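PDB 6P7L: Aln2 from Streptomyces sp. CM020, which is a SnoaL-like protein of the NTF2-like superfamily and probably takes part in biosynthesis of the polyketide antibiotic alnumycin. Local coordinates for residues 118-123 with 139-144; 95-100 with 124-129; 67-72 with 155-160. One frame throughout, in Å; residues are numbered along the deposited sequence.

Contact 1: residues 118-123 with 139-144; sequences TSYYAT and CFVRDT
Strands 118-123 and 139-144 pair as the antiparallel arms of a beta hairpin in the mixed sheet of the NTF2-like fold. Backbone bonding comes in three doublets, Thr118 with Asp143, Tyr120 with Val141 and Ala122 with Cys139; the middle one includes Val141 N to Tyr120 O at 2.8 Å. Between the doublets, CA-H...O contacts such as Ser119 CA to Val141 O add to the pairing.

Apolar contacts differ on the two faces. On the face of Thr118, Tyr120 and Ala122, the Tyr120 ring turns over its neighbour because CG stands between backbone N and carbonyl carbon (chi1 50°). Val141 CB then lies over one ring face, 3.8 Å from the ring centroid in a CH-pi contact, and Val141 CG2 continues the packing to Ala122 CB. On the other face Tyr121 and Phe140 meet rim to rim, CE1 of Tyr121 lying 3.6 Å from CD2 of Phe140 with the planes 59° apart. His49 of the second subunit packs against both rings and Asp52 of that subunit is hydrogen-bonded to Tyr121 OH, so this face belongs to a subunit interface.

The one side-chain hydrogen bond between the two strands lies on the Tyr120 face. Asp143 is buried, and both its carboxylate oxygens have partners: OD1 forms a salt bridge with Arg157, while OD2 is hydrogen-bonded to Tyr44 OH and accepts from Tyr120 OH. Tyr120 OH reaches Asp143 OD2 at 2.8 Å from above the carboxylate plane, 35° out of it.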
loop_
_atom_site.group_PDB
_atom_site.type_symbol
_atom_site.label_atom_id
_atom_site.label_comp_id
_atom_site.label_asym_id
_atom_site.label_seq_id
_atom_site.Cartn_x
_atom_site.Cartn_y
_atom_site.Cartn_z
ATOM N N THR A 118 -13.499 -9.303 -2.060
ATOM C CA THR A 118 -12.631 -8.204 -1.670
ATOM C C THR A 118 -13.092 -6.892 -2.308
ATOM O O THR A 118 -13.783 -6.862 -3.335
ATOM C CB THR A 118 -11.159 -8.466 -2.038
ATOM O OG1 THR A 118 -11.019 -8.350 -3.460
ATOM C CG2 THR A 118 -10.670 -9.848 -1.551
ATOM N N SER A 119 -12.707 -5.786 -1.674
ATOM C CA SER A 119 -12.906 -4.445 -2.218
ATOM C C SER A 119 -11.649 -3.675 -1.867
ATOM O O SER A 119 -11.078 -3.848 -0.777
ATOM C CB SER A 119 -14.162 -3.753 -1.661
ATOM O OG SER A 119 -13.953 -3.234 -0.346
ATOM N N TYR A 120 -11.198 -2.860 -2.805
ATOM C CA TYR A 120 -9.954 -2.141 -2.559
ATOM C C TYR A 120 -9.835 -0.952 -3.490
ATOM O O TYR A 120 -10.568 -0.820 -4.476
ATOM C CB TYR A 120 -8.747 -3.044 -2.739
ATOM C CG TYR A 120 -8.689 -3.837 -4.017
ATOM C CD1 TYR A 120 -9.368 -5.046 -4.139
ATOM C CD2 TYR A 120 -7.918 -3.403 -5.092
ATOM C CE1 TYR A 120 -9.263 -5.815 -5.291
ATOM C CE2 TYR A 120 -7.790 -4.154 -6.250
ATOM C CZ TYR A 120 -8.489 -5.363 -6.351
ATOM O OH TYR A 120 -8.387 -6.121 -7.499
ATOM N N TYR A 121 -8.900 -0.072 -3.136
ATOM C CA TYR A 121 -8.491 1.019 -3.995
ATOM C C TYR A 121 -7.363 0.543 -4.915
ATOM O O TYR A 121 -6.490 -0.213 -4.493
ATOM C CB TYR A 121 -7.953 2.180 -3.167
ATOM C CG TYR A 121 -8.919 2.812 -2.165
ATOM C CD1 TYR A 121 -10.262 2.508 -2.165
ATOM C CD2 TYR A 121 -8.463 3.730 -1.234
ATOM C CE1 TYR A 121 -11.144 3.124 -1.270
ATOM C CE2 TYR A 121 -9.312 4.327 -0.333
ATOM C CZ TYR A 121 -10.662 4.032 -0.375
ATOM O OH TYR A 121 -11.524 4.669 0.485
ATOM N N ALA A 122 -7.336 1.057 -6.136
ATOM C CA ALA A 122 -6.255 0.771 -7.063
ATOM C C ALA A 122 -5.918 1.989 -7.902
ATOM O O ALA A 122 -6.777 2.802 -8.241
ATOM C CB ALA A 122 -6.580 -0.411 -7.993
ATOM N N THR A 123 -4.631 2.084 -8.239
ATOM C CA THR A 123 -4.179 3.017 -9.252
ATOM C C THR A 123 -3.009 2.384 -9.983
ATOM O O THR A 123 -2.519 1.316 -9.612
ATOM C CB THR A 123 -3.809 4.373 -8.658
ATOM O OG1 THR A 123 -3.506 5.284 -9.734
ATOM C CG2 THR A 123 -2.646 4.254 -7.743
ATOM N N CYS A 139 -9.256 3.922 -8.896
ATOM C CA CYS A 139 -10.377 3.013 -9.079
ATOM C C CYS A 139 -10.775 2.401 -7.747
ATOM O O CYS A 139 -9.944 2.183 -6.855
ATOM C CB CYS A 139 -10.010 1.839 -10.031
ATOM S SG CYS A 139 -9.686 2.338 -11.730
ATOM N N PHE A 140 -12.046 2.063 -7.649
ATOM C CA PHE A 140 -12.542 1.211 -6.586
ATOM C C PHE A 140 -12.906 -0.119 -7.204
ATOM O O PHE A 140 -13.738 -0.180 -8.123
ATOM C CB PHE A 140 -13.744 1.813 -5.911
ATOM C CG PHE A 140 -14.124 1.110 -4.638
ATOM C CD1 PHE A 140 -14.968 0.017 -4.643
ATOM C CD2 PHE A 140 -13.606 1.540 -3.436
ATOM C CE1 PHE A 140 -15.328 -0.618 -3.460
ATOM C CE2 PHE A 140 -13.963 0.890 -2.226
ATOM C CZ PHE A 140 -14.817 -0.176 -2.264
ATOM N N VAL A 141 -12.286 -1.181 -6.692
ATOM C CA VAL A 141 -12.347 -2.500 -7.301
ATOM C C VAL A 141 -13.052 -3.460 -6.355
ATOM O O VAL A 141 -12.809 -3.449 -5.140
ATOM C CB VAL A 141 -10.945 -3.027 -7.658
ATOM C CG1 VAL A 141 -11.100 -4.307 -8.439
ATOM C CG2 VAL A 141 -10.206 -2.020 -8.463
ATOM N N ARG A 142 -13.929 -4.290 -6.918
ATOM C CA ARG A 142 -14.569 -5.378 -6.187
ATOM C C ARG A 142 -14.282 -6.683 -6.924
ATOM O O ARG A 142 -14.601 -6.820 -8.111
ATOM C CB ARG A 142 -16.079 -5.160 -6.023
ATOM C CG ARG A 142 -16.439 -4.036 -5.088
ATOM C CD ARG A 142 -17.858 -4.128 -4.621
ATOM N NE ARG A 142 -18.068 -3.263 -3.457
ATOM C CZ ARG A 142 -18.280 -1.959 -3.513
ATOM N NH1 ARG A 142 -18.317 -1.338 -4.681
ATOM N NH2 ARG A 142 -18.454 -1.284 -2.391
ATOM N N ASP A 143 -13.705 -7.655 -6.209
ATOM C CA ASP A 143 -13.394 -8.960 -6.765
ATOM C C ASP A 143 -14.139 -10.065 -6.025
ATOM O O ASP A 143 -14.458 -9.940 -4.839
ATOM C CB ASP A 143 -11.890 -9.310 -6.629
ATOM C CG ASP A 143 -10.997 -8.574 -7.598
ATOM O OD1 ASP A 143 -11.489 -8.073 -8.636
ATOM O OD2 ASP A 143 -9.775 -8.492 -7.253
ATOM N N THR A 144 -14.346 -11.190 -6.696
ATOM C CA THR A 144 -14.608 -12.436 -5.990
ATOM C C THR A 144 -13.526 -13.423 -6.405
ATOM O O THR A 144 -13.124 -13.466 -7.586
ATOM C CB THR A 144 -15.998 -13.039 -6.266
ATOM O OG1 THR A 144 -16.040 -13.559 -7.595
ATOM C CG2 THR A 144 -17.077 -12.006 -6.051
#

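Contact 2: residues 95-100 with 124-129; sequences DGAQPR and VTVTSA
Val124 CG1 packs on Pro99 CB at 3.9 Å where strands 98-110 and 116-127 of the NTF2-like sheet form an antiparallel hairpin; this is the end of the hairpin away from its turn. Phe94 covers Pro99, Val124 and Val126 on their shared face. Thr125 follows as a hydrogen-bonded pair with Arg100, Arg100 N and Thr125 O being 2.8 Å apart. Thr125 OG1 is hydrogen-bonded to Trp102 NE1 and, at 2.8 Å, to a water, while the Arg100 side chain leads away to a salt bridge with Asp162 of the third subunit. Val126 pairs with Pro99 without backbone hydrogen bonds, and its CG1, anti to the backbone N (chi1 -172°), meets Ala97 CB at 3.6 Å. Thr127 closes the ladder with Gln98 through two nearly straight N-H...O bonds. The hydroxyl of Thr127 also bonds to Thr138 of the third subunit, so the polar face of this hairpin is part of an interface. At Ser128 the strand has ended, and OG bonds to the N atoms of Gln130 and Ala132 in the following turn. The water joins both strands: besides Thr125 OG1, it bonds to Thr127 OG1 at 2.9 Å and donates to Gln98 O at 3.1 Å.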
loop_
_atom_site.group_PDB
_atom_site.type_symbol
_atom_site.label_atom_id
_atom_site.label_comp_id
_atom_site.label_asym_id
_atom_site.label_seq_id
_atom_site.Cartn_x
_atom_site.Cartn_y
_atom_site.Cartn_z
ATOM N N ASP A 95 2.542 2.596 -24.037
ATOM C CA ASP A 95 3.458 3.103 -25.067
ATOM C C ASP A 95 4.927 2.785 -24.784
ATOM O O ASP A 95 5.825 3.582 -25.078
ATOM C CB ASP A 95 3.267 4.611 -25.252
ATOM N N GLY A 96 5.187 1.602 -24.251
ATOM C CA GLY A 96 6.541 1.187 -23.934
ATOM C C GLY A 96 7.045 1.604 -22.561
ATOM O O GLY A 96 8.102 1.136 -22.130
ATOM N N ALA A 97 6.287 2.394 -21.830
ATOM C CA ALA A 97 6.622 2.756 -20.466
ATOM C C ALA A 97 6.172 1.627 -19.534
ATOM O O ALA A 97 5.509 0.658 -19.956
ATOM C CB ALA A 97 5.960 4.075 -20.110
ATOM N N GLN A 98 6.561 1.732 -18.270
ATOM C CA GLN A 98 6.396 0.636 -17.319
ATOM C C GLN A 98 5.265 0.911 -16.353
ATOM O O GLN A 98 5.406 1.785 -15.477
ATOM C CB GLN A 98 7.693 0.415 -16.536
ATOM C CG GLN A 98 7.587 -0.719 -15.473
ATOM C CD GLN A 98 7.281 -2.087 -16.083
ATOM O OE1 GLN A 98 8.064 -2.630 -16.873
ATOM N NE2 GLN A 98 6.139 -2.655 -15.701
ATOM N N PRO A 99 4.168 0.170 -16.416
ATOM C CA PRO A 99 3.105 0.341 -15.426
ATOM C C PRO A 99 3.422 -0.386 -14.141
ATOM O O PRO A 99 4.044 -1.447 -14.151
ATOM C CB PRO A 99 1.892 -0.308 -16.105
ATOM C CG PRO A 99 2.538 -1.416 -16.915
ATOM C CD PRO A 99 3.829 -0.847 -17.427
ATOM N N ARG A 100 2.887 0.143 -13.043
ATOM C CA ARG A 100 2.867 -0.584 -11.777
ATOM C C ARG A 100 1.495 -0.365 -11.151
ATOM O O ARG A 100 1.044 0.781 -11.024
ATOM C CB ARG A 100 3.983 -0.159 -10.807
ATOM C CG ARG A 100 5.386 -0.411 -11.324
ATOM C CD ARG A 100 5.734 -1.879 -11.300
ATOM N NE ARG A 100 7.051 -2.139 -11.898
ATOM C CZ ARG A 100 7.414 -3.323 -12.395
ATOM N NH1 ARG A 100 6.556 -4.321 -12.363
ATOM N NH2 ARG A 100 8.629 -3.500 -12.920
ATOM N N VAL A 124 -2.625 3.026 -11.072
ATOM C CA VAL A 124 -1.492 2.607 -11.889
ATOM C C VAL A 124 -0.571 3.804 -12.036
ATOM O O VAL A 124 -1.015 4.896 -12.432
ATOM C CB VAL A 124 -1.941 2.077 -13.257
ATOM C CG1 VAL A 124 -0.748 1.707 -14.092
ATOM C CG2 VAL A 124 -2.831 0.870 -13.048
ATOM N N THR A 125 0.705 3.594 -11.707
ATOM C CA THR A 125 1.740 4.546 -12.079
ATOM C C THR A 125 2.359 4.086 -13.392
ATOM O O THR A 125 2.486 2.887 -13.651
ATOM C CB THR A 125 2.824 4.697 -11.005
ATOM O OG1 THR A 125 3.419 3.444 -10.717
ATOM C CG2 THR A 125 2.241 5.274 -9.679
ATOM N N VAL A 126 2.767 5.046 -14.215
ATOM C CA VAL A 126 3.413 4.735 -15.487
ATOM C C VAL A 126 4.726 5.498 -15.570
ATOM O O VAL A 126 4.725 6.728 -15.677
ATOM C CB VAL A 126 2.524 5.066 -16.685
ATOM C CG1 VAL A 126 3.170 4.536 -17.947
ATOM C CG2 VAL A 126 1.116 4.472 -16.486
ATOM N N THR A 127 5.834 4.767 -15.573
ATOM C CA THR A 127 7.170 5.342 -15.522
ATOM C C THR A 127 7.834 5.203 -16.881
ATOM O O THR A 127 7.973 4.094 -17.399
ATOM C CB THR A 127 8.003 4.655 -14.444
ATOM O OG1 THR A 127 7.430 4.929 -13.167
ATOM C CG2 THR A 127 9.425 5.179 -14.432
ATOM N N SER A 128 8.260 6.327 -17.437
ATOM C CA SER A 128 8.861 6.379 -18.761
ATOM C C SER A 128 10.388 6.359 -18.737
ATOM O O SER A 128 11.041 6.511 -17.697
ATOM C CB SER A 128 8.382 7.636 -19.483
ATOM O OG SER A 128 9.168 8.728 -19.031
ATOM N N ALA A 129 10.951 6.198 -19.943
ATOM C CA ALA A 129 12.399 6.213 -20.128
ATOM C C ALA A 129 13.021 7.532 -19.693
ATOM O O ALA A 129 14.202 7.557 -19.338
ATOM C CB ALA A 129 12.758 5.950 -21.600
HETATM O O HOH W 1 5.363 2.964 -12.633
#

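Contact 3: residues 67-72 with 155-160; sequences AEFRLA and RSRVIE
Strand 67-70 runs parallel to strand 155-160, the axes 4.7 Å apart and only 3° from aligned, with backbone bonds alternating from Glu68 N to Arg155 O through to Ile159 N to Arg70 O. This is the parallel pairing within the otherwise antiparallel sheet of the NTF2-like fold. At its start Arg155 and Ser156 form a classic beta bulge opposite Thr144. Phe69 carries the side-chain contact. Its CG is anti to the backbone N (chi1 -164°), as is that of Arg157, and the two side chains run side by side in the same direction. Arg157 CG lies over one face of the ring, 4.2 Å from its centroid, a CH-pi contact of the aliphatic stem, while CD touches Phe69 CE2 at 3.7 Å. Ile159 CD1 comes obliquely to Phe69 CE1 at 3.6 Å. On the reverse face Arg70 CB rests near Val158 CG2. Beyond the ring the Arg157 guanidinium, its plane 75° from the ring, turns to Asp143 and Gln47 OE1, and NH1 is hydrogen-bonded to a glycerol. Phe69 thus packs against the apolar stem of Arg157 and leaves its charged end to polar partners; the glycerol probably comes from the crystallisation liquor, though such molecules often mark pockets.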
loop_
_atom_site.group_PDB
_atom_site.type_symbol
_atom_site.label_atom_id
_atom_site.label_comp_id
_atom_site.label_asym_id
_atom_site.label_seq_id
_atom_site.Cartn_x
_atom_site.Cartn_y
_atom_site.Cartn_z
ATOM N N ALA A 67 -15.001 -16.605 -15.992
ATOM C CA ALA A 67 -14.819 -15.429 -15.135
ATOM C C ALA A 67 -15.337 -14.177 -15.838
ATOM O O ALA A 67 -15.283 -14.054 -17.060
ATOM C CB ALA A 67 -13.352 -15.239 -14.775
ATOM N N GLU A 68 -15.906 -13.265 -15.066
ATOM C CA GLU A 68 -16.457 -12.028 -15.608
ATOM C C GLU A 68 -15.567 -10.871 -15.190
ATOM O O GLU A 68 -15.273 -10.711 -13.999
ATOM C CB GLU A 68 -17.879 -11.786 -15.115
ATOM C CG GLU A 68 -18.969 -12.208 -16.078
ATOM C CD GLU A 68 -20.332 -12.283 -15.410
ATOM O OE1 GLU A 68 -21.058 -13.270 -15.650
ATOM O OE2 GLU A 68 -20.674 -11.354 -14.647
ATOM N N PHE A 69 -15.124 -10.083 -16.171
ATOM C CA PHE A 69 -14.265 -8.929 -15.943
ATOM C C PHE A 69 -15.017 -7.715 -16.458
ATOM O O PHE A 69 -15.120 -7.528 -17.678
ATOM C CB PHE A 69 -12.922 -9.097 -16.660
ATOM C CG PHE A 69 -11.857 -8.159 -16.191
ATOM C CD1 PHE A 69 -12.012 -6.794 -16.308
ATOM C CD2 PHE A 69 -10.674 -8.645 -15.645
ATOM C CE1 PHE A 69 -11.021 -5.925 -15.871
ATOM C CE2 PHE A 69 -9.695 -7.771 -15.227
ATOM C CZ PHE A 69 -9.863 -6.429 -15.327
ATOM N N ARG A 70 -15.474 -6.861 -15.543
ATOM C CA ARG A 70 -16.304 -5.715 -15.892
ATOM C C ARG A 70 -15.450 -4.462 -15.822
ATOM O O ARG A 70 -15.076 -4.000 -14.729
ATOM C CB ARG A 70 -17.528 -5.612 -14.980
ATOM C CG ARG A 70 -18.562 -4.673 -15.520
ATOM C CD ARG A 70 -19.725 -4.876 -14.793
ATOM N NE ARG A 70 -20.344 -6.217 -14.922
ATOM C CZ ARG A 70 -21.369 -6.527 -15.728
ATOM N NH1 ARG A 70 -21.920 -5.607 -16.520
ATOM N NH2 ARG A 70 -21.847 -7.765 -15.743
ATOM N N LEU A 71 -15.275 -3.859 -16.994
ATOM C CA LEU A 71 -14.443 -2.710 -17.238
ATOM C C LEU A 71 -15.150 -1.467 -16.731
ATOM O O LEU A 71 -16.384 -1.426 -16.586
ATOM C CB LEU A 71 -14.163 -2.585 -18.744
ATOM C CG LEU A 71 -13.308 -3.653 -19.437
ATOM C CD1 LEU A 71 -13.332 -3.492 -20.960
ATOM C CD2 LEU A 71 -11.886 -3.583 -18.942
ATOM N N ALA A 72 -14.350 -0.421 -16.546
ATOM C CA ALA A 72 -14.896 0.822 -16.009
ATOM C C ALA A 72 -16.080 1.328 -16.834
ATOM O O ALA A 72 -17.061 1.852 -16.288
ATOM C CB ALA A 72 -13.792 1.874 -15.932
ATOM N N ARG A 155 -12.634 -15.022 -9.955
ATOM C CA ARG A 155 -13.919 -15.345 -10.581
ATOM C C ARG A 155 -14.623 -14.140 -11.182
ATOM O O ARG A 155 -15.233 -14.243 -12.253
ATOM C CB ARG A 155 -14.849 -16.023 -9.574
ATOM C CG ARG A 155 -16.219 -16.360 -10.149
ATOM C CD ARG A 155 -17.041 -17.230 -9.181
ATOM N NE ARG A 155 -17.939 -16.432 -8.346
ATOM C CZ ARG A 155 -18.683 -16.921 -7.360
ATOM N NH1 ARG A 155 -18.640 -18.213 -7.076
ATOM N NH2 ARG A 155 -19.465 -16.115 -6.654
ATOM N N SER A 156 -14.531 -12.990 -10.521
ATOM C CA SER A 156 -15.220 -11.774 -10.917
ATOM C C SER A 156 -14.300 -10.619 -10.592
ATOM O O SER A 156 -13.606 -10.661 -9.579
ATOM C CB SER A 156 -16.566 -11.609 -10.106
ATOM O OG SER A 156 -17.098 -10.295 -10.190
ATOM N N ARG A 157 -14.249 -9.611 -11.458
ATOM C CA ARG A 157 -13.567 -8.361 -11.144
ATOM C C ARG A 157 -14.451 -7.242 -11.696
ATOM O O ARG A 157 -14.829 -7.287 -12.874
ATOM C CB ARG A 157 -12.169 -8.304 -11.758
ATOM C CG ARG A 157 -11.486 -6.959 -11.587
ATOM C CD ARG A 157 -9.969 -7.006 -11.662
ATOM N NE ARG A 157 -9.468 -7.780 -10.553
ATOM C CZ ARG A 157 -8.285 -8.392 -10.496
ATOM N NH1 ARG A 157 -7.410 -8.280 -11.497
ATOM N NH2 ARG A 157 -7.994 -9.121 -9.418
ATOM N N VAL A 158 -14.777 -6.254 -10.864
ATOM C CA VAL A 158 -15.573 -5.094 -11.297
ATOM C C VAL A 158 -14.802 -3.833 -10.924
ATOM O O VAL A 158 -14.503 -3.617 -9.746
ATOM C CB VAL A 158 -16.963 -5.082 -10.640
ATOM C CG1 VAL A 158 -17.763 -3.829 -11.051
ATOM C CG2 VAL A 158 -17.747 -6.358 -10.980
ATOM N N ILE A 159 -14.483 -3.007 -11.908
ATOM C CA ILE A 159 -13.687 -1.797 -11.712
ATOM C C ILE A 159 -14.602 -0.587 -11.867
ATOM O O ILE A 159 -15.277 -0.450 -12.892
ATOM C CB ILE A 159 -12.536 -1.732 -12.729
ATOM C CG1 ILE A 159 -11.570 -2.900 -12.477
ATOM C CG2 ILE A 159 -11.823 -0.407 -12.647
ATOM C CD1 ILE A 159 -10.629 -3.156 -13.609
ATOM N N GLU A 160 -14.644 0.282 -10.853
ATOM C CA GLU A 160 -15.348 1.561 -10.943
ATOM C C GLU A 160 -14.276 2.642 -10.965
ATOM O O GLU A 160 -13.497 2.756 -10.009
ATOM C CB GLU A 160 -16.313 1.759 -9.766
ATOM C CG GLU A 160 -17.517 0.819 -9.835
ATOM C CD GLU A 160 -18.529 1.071 -8.743
ATOM O OE1 GLU A 160 -18.473 2.148 -8.114
ATOM O OE2 GLU A 160 -19.387 0.193 -8.519
#

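Overall arrangement
All three contacts are strand pairings of one sheet. Contacts 1 and 2 are buried and share strand 116-127, each taking a different part of it, about 21 Å apart between centres. Contact 3, the parallel pair, is more exposed and meets no other subunit, whereas contacts 1 and 2 carry faces against the second and third subunits respectively. Contact 1 combines aromatic packing with a buried carboxylate, contact 2 adds small apolar groups and a bridging water to its backbone ladder and turns a polar face to the third subunit, and contact 3 sets an aromatic ring on an arginine stem. Contacts 1 and 3 join directly: Asp143 OD1 meets Arg157 NE at 2.8 Å. Contacts 2 and 3 do not touch.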